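Local coordinates for protein peptidase S15/CocE/NonD (Thaumarchaeota archaeon SCGC AB-539-E09, PDB 4PF1) that probably cleaves residues from the N terminus of peptides, as a serine aminopeptidase of the S15 family with an alpha/beta hydrolase fold, at residues P209-Q214 / E251-W256; K257-H262 / S267-Q272. One frame throughout, in Å; residues are numbered along the deposited sequence.

Contact 1 (P209-Q214 / E251-W256)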
loop_
_atom_site.group_PDB
_atom_site.type_symbol
_atom_site.label_atom_id
_atom_site.label_comp_id
_atom_site.label_asym_id
_atom_site.label_seq_id
_atom_site.Cartn_x
_atom_site.Cartn_y
_atom_site.Cartn_z
ATOM N N PRO A 209 -8.461 16.694 24.875
ATOM C CA PRO A 209 -9.429 16.534 23.766
ATOM C C PRO A 209 -10.622 15.649 24.137
ATOM O O PRO A 209 -11.746 15.942 23.729
ATOM C CB PRO A 209 -8.593 15.896 22.646
ATOM C CG PRO A 209 -7.177 16.208 22.996
ATOM C CD PRO A 209 -7.130 16.184 24.490
ATOM N N TYR A 210 -10.382 14.591 24.939
ATOM C CA TYR A 210 -11.420 13.655 25.379
ATOM C C TYR A 210 -12.432 14.334 26.315
ATOM O O TYR A 210 -13.634 14.159 26.124
ATOM C CB TYR A 210 -10.793 12.425 26.053
ATOM C CG TYR A 210 -11.804 11.415 26.547
ATOM C CD1 TYR A 210 -12.253 11.436 27.866
ATOM C CD2 TYR A 210 -12.284 10.411 25.710
ATOM C CE1 TYR A 210 -13.180 10.506 28.328
ATOM C CE2 TYR A 210 -13.205 9.469 26.166
ATOM C CZ TYR A 210 -13.648 9.519 27.477
ATOM O OH TYR A 210 -14.548 8.595 27.938
ATOM N N ALA A 211 -11.953 15.099 27.323
ATOM C CA ALA A 211 -12.845 15.823 28.237
ATOM C C ALA A 211 -13.675 16.852 27.461
ATOM O O ALA A 211 -14.866 16.983 27.711
ATOM C CB ALA A 211 -12.043 16.506 29.338
ATOM N N TYR A 212 -13.061 17.513 26.459
ATOM C CA TYR A 212 -13.727 18.494 25.600
ATOM C C TYR A 212 -14.846 17.840 24.793
ATOM O O TYR A 212 -15.976 18.296 24.855
ATOM C CB TYR A 212 -12.703 19.149 24.654
ATOM C CG TYR A 212 -13.220 20.357 23.903
ATOM C CD1 TYR A 212 -13.869 20.217 22.679
ATOM C CD2 TYR A 212 -12.986 21.646 24.373
ATOM C CE1 TYR A 212 -14.313 21.329 21.963
ATOM C CE2 TYR A 212 -13.416 22.767 23.662
ATOM C CZ TYR A 212 -14.081 22.603 22.458
ATOM O OH TYR A 212 -14.513 23.704 21.757
ATOM N N ASN A 213 -14.526 16.766 24.041
ATOM C CA ASN A 213 -15.470 16.056 23.174
ATOM C C ASN A 213 -16.634 15.438 23.952
ATOM O O ASN A 213 -17.786 15.636 23.575
ATOM C CB ASN A 213 -14.738 14.968 22.356
ATOM C CG ASN A 213 -13.792 15.521 21.318
ATOM O OD1 ASN A 213 -13.938 16.647 20.846
ATOM N ND2 ASN A 213 -12.789 14.738 20.942
ATOM N N GLN A 214 -16.343 14.721 25.040
ATOM C CA GLN A 214 -17.364 14.049 25.847
ATOM C C GLN A 214 -18.143 15.000 26.778
ATOM O O GLN A 214 -19.212 14.614 27.263
ATOM C CB GLN A 214 -16.724 12.929 26.702
ATOM C CG GLN A 214 -16.108 11.775 25.897
ATOM C CD GLN A 214 -17.141 10.937 25.185
ATOM O OE1 GLN A 214 -17.207 10.912 23.958
ATOM N NE2 GLN A 214 -17.958 10.218 25.939
ATOM N N GLU A 251 -12.711 26.170 30.814
ATOM C CA GLU A 251 -12.920 26.592 32.203
ATOM C C GLU A 251 -14.250 26.076 32.793
ATOM O O GLU A 251 -14.315 25.834 33.997
ATOM C CB GLU A 251 -12.856 28.126 32.328
ATOM C CG GLU A 251 -11.450 28.695 32.183
ATOM C CD GLU A 251 -10.988 29.002 30.766
ATOM O OE1 GLU A 251 -11.674 28.588 29.804
ATOM O OE2 GLU A 251 -9.936 29.664 30.622
ATOM N N SER A 252 -15.286 25.881 31.943
ATOM C CA SER A 252 -16.618 25.419 32.362
ATOM C C SER A 252 -16.800 23.881 32.249
ATOM O O SER A 252 -17.823 23.357 32.704
ATOM C CB SER A 252 -17.701 26.129 31.552
ATOM O OG SER A 252 -17.586 25.832 30.169
ATOM N N ILE A 253 -15.825 23.169 31.646
ATOM C CA ILE A 253 -15.890 21.704 31.508
ATOM C C ILE A 253 -15.472 21.074 32.856
ATOM O O ILE A 253 -14.358 21.303 33.332
ATOM C CB ILE A 253 -15.053 21.206 30.290
ATOM C CG1 ILE A 253 -15.777 21.560 28.964
ATOM C CG2 ILE A 253 -14.773 19.693 30.374
ATOM C CD1 ILE A 253 -14.881 21.769 27.785
ATOM N N GLY A 254 -16.411 20.347 33.466
ATOM C CA GLY A 254 -16.293 19.746 34.794
ATOM C C GLY A 254 -15.086 18.878 35.085
ATOM O O GLY A 254 -14.471 19.026 36.146
ATOM N N PHE A 255 -14.751 17.935 34.174
ATOM C CA PHE A 255 -13.622 17.033 34.412
ATOM C C PHE A 255 -12.278 17.766 34.372
ATOM O O PHE A 255 -11.376 17.374 35.112
ATOM C CB PHE A 255 -13.617 15.828 33.456
ATOM C CG PHE A 255 -12.658 14.736 33.875
ATOM C CD1 PHE A 255 -12.684 14.221 35.170
ATOM C CD2 PHE A 255 -11.714 14.237 32.985
ATOM C CE1 PHE A 255 -11.790 13.220 35.560
ATOM C CE2 PHE A 255 -10.819 13.237 33.378
ATOM C CZ PHE A 255 -10.863 12.737 34.662
ATOM N N TRP A 256 -12.147 18.843 33.555
ATOM C CA TRP A 256 -10.912 19.642 33.537
ATOM C C TRP A 256 -10.733 20.359 34.882
ATOM O O TRP A 256 -9.618 20.402 35.410
ATOM C CB TRP A 256 -10.887 20.656 32.372
ATOM C CG TRP A 256 -9.825 21.716 32.516
ATOM C CD1 TRP A 256 -10.023 23.058 32.655
ATOM C CD2 TRP A 256 -8.410 21.502 32.668
ATOM N NE1 TRP A 256 -8.818 23.701 32.828
ATOM C CE2 TRP A 256 -7.813 22.768 32.858
ATOM C CE3 TRP A 256 -7.587 20.361 32.662
ATOM C CZ2 TRP A 256 -6.429 22.930 33.000
ATOM C CZ3 TRP A 256 -6.217 20.522 32.802
ATOM C CH2 TRP A 256 -5.651 21.793 32.974
#

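Contact 2 (K257-H262 / S267-Q272)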
loop_
_atom_site.group_PDB
_atom_site.type_symbol
_atom_site.label_atom_id
_atom_site.label_comp_id
_atom_site.label_asym_id
_atom_site.label_seq_id
_atom_site.Cartn_x
_atom_site.Cartn_y
_atom_site.Cartn_z
ATOM N N LYS A 257 -11.843 20.887 35.447
ATOM C CA LYS A 257 -11.854 21.549 36.756
ATOM C C LYS A 257 -11.374 20.573 37.834
ATOM O O LYS A 257 -10.590 20.958 38.693
ATOM C CB LYS A 257 -13.258 22.083 37.093
ATOM C CG LYS A 257 -13.741 23.187 36.151
ATOM C CD LYS A 257 -15.179 23.614 36.456
ATOM C CE LYS A 257 -15.259 24.803 37.388
ATOM N NZ LYS A 257 -14.846 26.066 36.721
ATOM N N LYS A 258 -11.782 19.289 37.729
ATOM C CA LYS A 258 -11.362 18.217 38.638
ATOM C C LYS A 258 -9.867 17.889 38.460
ATOM O O LYS A 258 -9.157 17.739 39.454
ATOM C CB LYS A 258 -12.210 16.953 38.414
ATOM C CG LYS A 258 -13.666 17.096 38.853
ATOM C CD LYS A 258 -14.514 15.950 38.323
ATOM C CE LYS A 258 -15.967 16.095 38.701
ATOM N NZ LYS A 258 -16.816 15.088 38.011
ATOM N N LEU A 259 -9.392 17.788 37.192
ATOM C CA LEU A 259 -7.986 17.485 36.874
ATOM C C LEU A 259 -7.047 18.588 37.384
ATOM O O LEU A 259 -6.016 18.282 37.989
ATOM C CB LEU A 259 -7.785 17.288 35.353
ATOM C CG LEU A 259 -8.369 16.014 34.725
ATOM C CD1 LEU A 259 -8.463 16.150 33.211
ATOM C CD2 LEU A 259 -7.548 14.781 35.089
ATOM N N ALA A 260 -7.418 19.868 37.152
ATOM C CA ALA A 260 -6.633 21.033 37.569
ATOM C C ALA A 260 -6.622 21.203 39.095
ATOM O O ALA A 260 -5.596 21.603 39.648
ATOM C CB ALA A 260 -7.173 22.293 36.908
ATOM N N ALA A 261 -7.758 20.910 39.770
ATOM C CA ALA A 261 -7.873 21.027 41.232
ATOM C C ALA A 261 -7.221 19.843 41.962
ATOM O O ALA A 261 -6.870 19.976 43.134
ATOM C CB ALA A 261 -9.336 21.141 41.640
ATOM N N HIS A 262 -7.056 18.689 41.278
ATOM C CA HIS A 262 -6.465 17.505 41.908
ATOM C C HIS A 262 -5.256 16.949 41.105
ATOM O O HIS A 262 -5.341 15.833 40.582
ATOM C CB HIS A 262 -7.535 16.409 42.112
ATOM C CG HIS A 262 -8.738 16.866 42.878
ATOM N ND1 HIS A 262 -8.668 17.151 44.230
ATOM C CD2 HIS A 262 -10.006 17.074 42.454
ATOM C CE1 HIS A 262 -9.888 17.523 44.584
ATOM N NE2 HIS A 262 -10.727 17.493 43.549
ATOM N N SER A 267 -7.532 12.640 48.220
ATOM C CA SER A 267 -8.775 11.939 48.561
ATOM C C SER A 267 -9.673 11.701 47.339
ATOM O O SER A 267 -10.327 10.666 47.272
ATOM C CB SER A 267 -9.550 12.710 49.626
ATOM O OG SER A 267 -9.974 13.976 49.147
ATOM N N PHE A 268 -9.692 12.654 46.372
ATOM C CA PHE A 268 -10.505 12.567 45.152
ATOM C C PHE A 268 -10.157 11.325 44.316
ATOM O O PHE A 268 -11.063 10.660 43.805
ATOM C CB PHE A 268 -10.344 13.846 44.298
ATOM C CG PHE A 268 -11.032 13.810 42.950
ATOM C CD1 PHE A 268 -12.396 14.056 42.839
ATOM C CD2 PHE A 268 -10.311 13.555 41.788
ATOM C CE1 PHE A 268 -13.032 14.018 41.593
ATOM C CE2 PHE A 268 -10.947 13.517 40.542
ATOM C CZ PHE A 268 -12.302 13.756 40.453
ATOM N N TRP A 269 -8.854 11.035 44.157
ATOM C CA TRP A 269 -8.388 9.905 43.356
ATOM C C TRP A 269 -8.331 8.612 44.168
ATOM O O TRP A 269 -8.631 7.545 43.630
ATOM C CB TRP A 269 -7.018 10.209 42.739
ATOM C CG TRP A 269 -7.032 11.323 41.732
ATOM C CD1 TRP A 269 -6.419 12.536 41.844
ATOM C CD2 TRP A 269 -7.681 11.317 40.450
ATOM N NE1 TRP A 269 -6.645 13.288 40.713
ATOM C CE2 TRP A 269 -7.408 12.559 39.836
ATOM C CE3 TRP A 269 -8.448 10.368 39.748
ATOM C CZ2 TRP A 269 -7.891 12.888 38.563
ATOM C CZ3 TRP A 269 -8.927 10.696 38.486
ATOM C CH2 TRP A 269 -8.653 11.943 37.908
ATOM N N GLN A 270 -7.946 8.700 45.457
ATOM C CA GLN A 270 -7.853 7.537 46.348
ATOM C C GLN A 270 -9.227 6.857 46.539
ATOM O O GLN A 270 -9.305 5.627 46.512
ATOM C CB GLN A 270 -7.259 7.939 47.709
ATOM C CG GLN A 270 -5.775 8.295 47.645
ATOM C CD GLN A 270 -5.192 8.564 49.005
ATOM O OE1 GLN A 270 -4.986 7.651 49.806
ATOM N NE2 GLN A 270 -4.879 9.823 49.283
ATOM N N GLN A 271 -10.305 7.661 46.681
ATOM C CA GLN A 271 -11.680 7.168 46.869
ATOM C C GLN A 271 -12.284 6.571 45.584
ATOM O O GLN A 271 -13.271 5.833 45.668
ATOM C CB GLN A 271 -12.591 8.299 47.371
ATOM C CG GLN A 271 -12.447 8.610 48.854
ATOM C CD GLN A 271 -13.299 9.789 49.260
ATOM O OE1 GLN A 271 -14.522 9.806 49.073
ATOM N NE2 GLN A 271 -12.671 10.797 49.841
ATOM N N GLN A 272 -11.727 6.915 44.406
ATOM C CA GLN A 272 -12.255 6.452 43.117
ATOM C C GLN A 272 -11.522 5.224 42.549
ATOM O O GLN A 272 -12.002 4.643 41.569
ATOM C CB GLN A 272 -12.237 7.586 42.091
ATOM C CG GLN A 272 -13.378 8.574 42.269
ATOM C CD GLN A 272 -13.326 9.660 41.236
ATOM O OE1 GLN A 272 -14.000 9.602 40.203
ATOM N NE2 GLN A 272 -12.499 10.659 41.478
#

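Contact 1 (P209-Q214 / E251-W256)
The ring of F255 takes the methyl of A211 at its edge, near the ring plane, with A211 CB 4.3 Å from F255 CD2. The same phenyl makes a T-shaped, edge-to-face pair with W196 and also touches M118. The other ring at the interface, Y212, is met at a slant by I253, whose CD1 comes within 3.9 Å of Y212 CD2 and also rests near the backbone at Y212 CA. From a second subunit, F23 meets the Y212 ring with its plane at about 90°.

I253 is the bridge between the two helices. Its chi1 of -73° sets CG1 opposite the carbonyl carbon and CG2 opposite the N, and the two branches diverge: CD1, at the end of the CG1 branch, reaches Y212, while CG2 settles against A211, 3.8 Å from A211 O and 4.3 Å from A211 CB. The small alanine lets the backbones draw close, A211 CA lying 6.3 Å from F255 CA. No hydrogen bond crosses between 209-214 and 251-256, and the contact is buried and apolar.

I253 also occupies the N-cap position of helix 254-261. In the first turn, F255 N gives its hydrogen to E215 OE1 from the end of helix 204-215, which puts a carboxylate at the start of the helix, where the dipole would probably welcome it. The side of helix 204-215 thus meets the start of helix 254-261; in sequence, both fall between strands 178-184 and 287-292 of the central sheet, in a largely helical region that is probably the counterpart of the cap over the active site in alpha/beta hydrolases.

Contact 2 (K257-H262 / S267-Q272)
K258 comes first across to F268: its aliphatic stem crosses the F268 side chain at about a right angle, with K258 CD 3.8 Å from F268 CZ. Beyond CG the lysine chain runs extended, which carries NZ on to a salt bridge with D18 of a second subunit. L259 follows, and its CD2 reaches the benzo edge of the W269 indole, 4.0 Å from W269 CZ2 and near the ring plane.

H262, the first residue to leave the helix, is gripped by both F268 and W269. Its imidazole lies over F268 in an offset stack, planes only 7° apart and centroids 4.4 Å from each other. F268 CB sits almost exactly above the imidazole centre, a CH-pi contact, and A261 CB lies toward the rim of the opposite face. ND1 is hydrogen-bonded to D266 and NE2 to E13 of the second subunit, a pair of carboxylates that would probably favour the charged imidazolium. Meanwhile H262 O, on one of its lone pairs, accepts a nearly straight bond of 2.9 Å from W269 NE1, the oxygen lying in the plane of the indole.

F268 is layered between H262 and the amide of Q272, whose NE2 stands 3.2 Å above the plane of the phenyl ring, over its centre, while bonding to F268 O. Cutting F268 back to an alanine would probably open a gap between H262 and Q272, leaving the imidazole without its stacking partner and the K258 stem without the ring it leans on. Two short consecutive helices, 254-261 and 267-270, are thus joined by a short loop and held by an aromatic stack and an indole-to-carbonyl bond, within what is probably the helical cap of the S15 catalytic domain.

After strand 178-184 the chain leaves the central sheet and forms helix 204-215. Contact 1 closes a long loop of 36 residues, bringing the start of helix 254-261 back against it. Contact 2 opens only after contact 1 has closed, and turns the far end of that same helix onto 267-270 across four residues, before the chain returns to the sheet at 287-292. The two therefore stand in series, neither nested nor crossed. They touch directly: K257 NZ lies 2.8 Å from E251 O, probably hydrogen-bonded, and F255 packs on W269. Both also receive residues from near the N terminus of the second subunit.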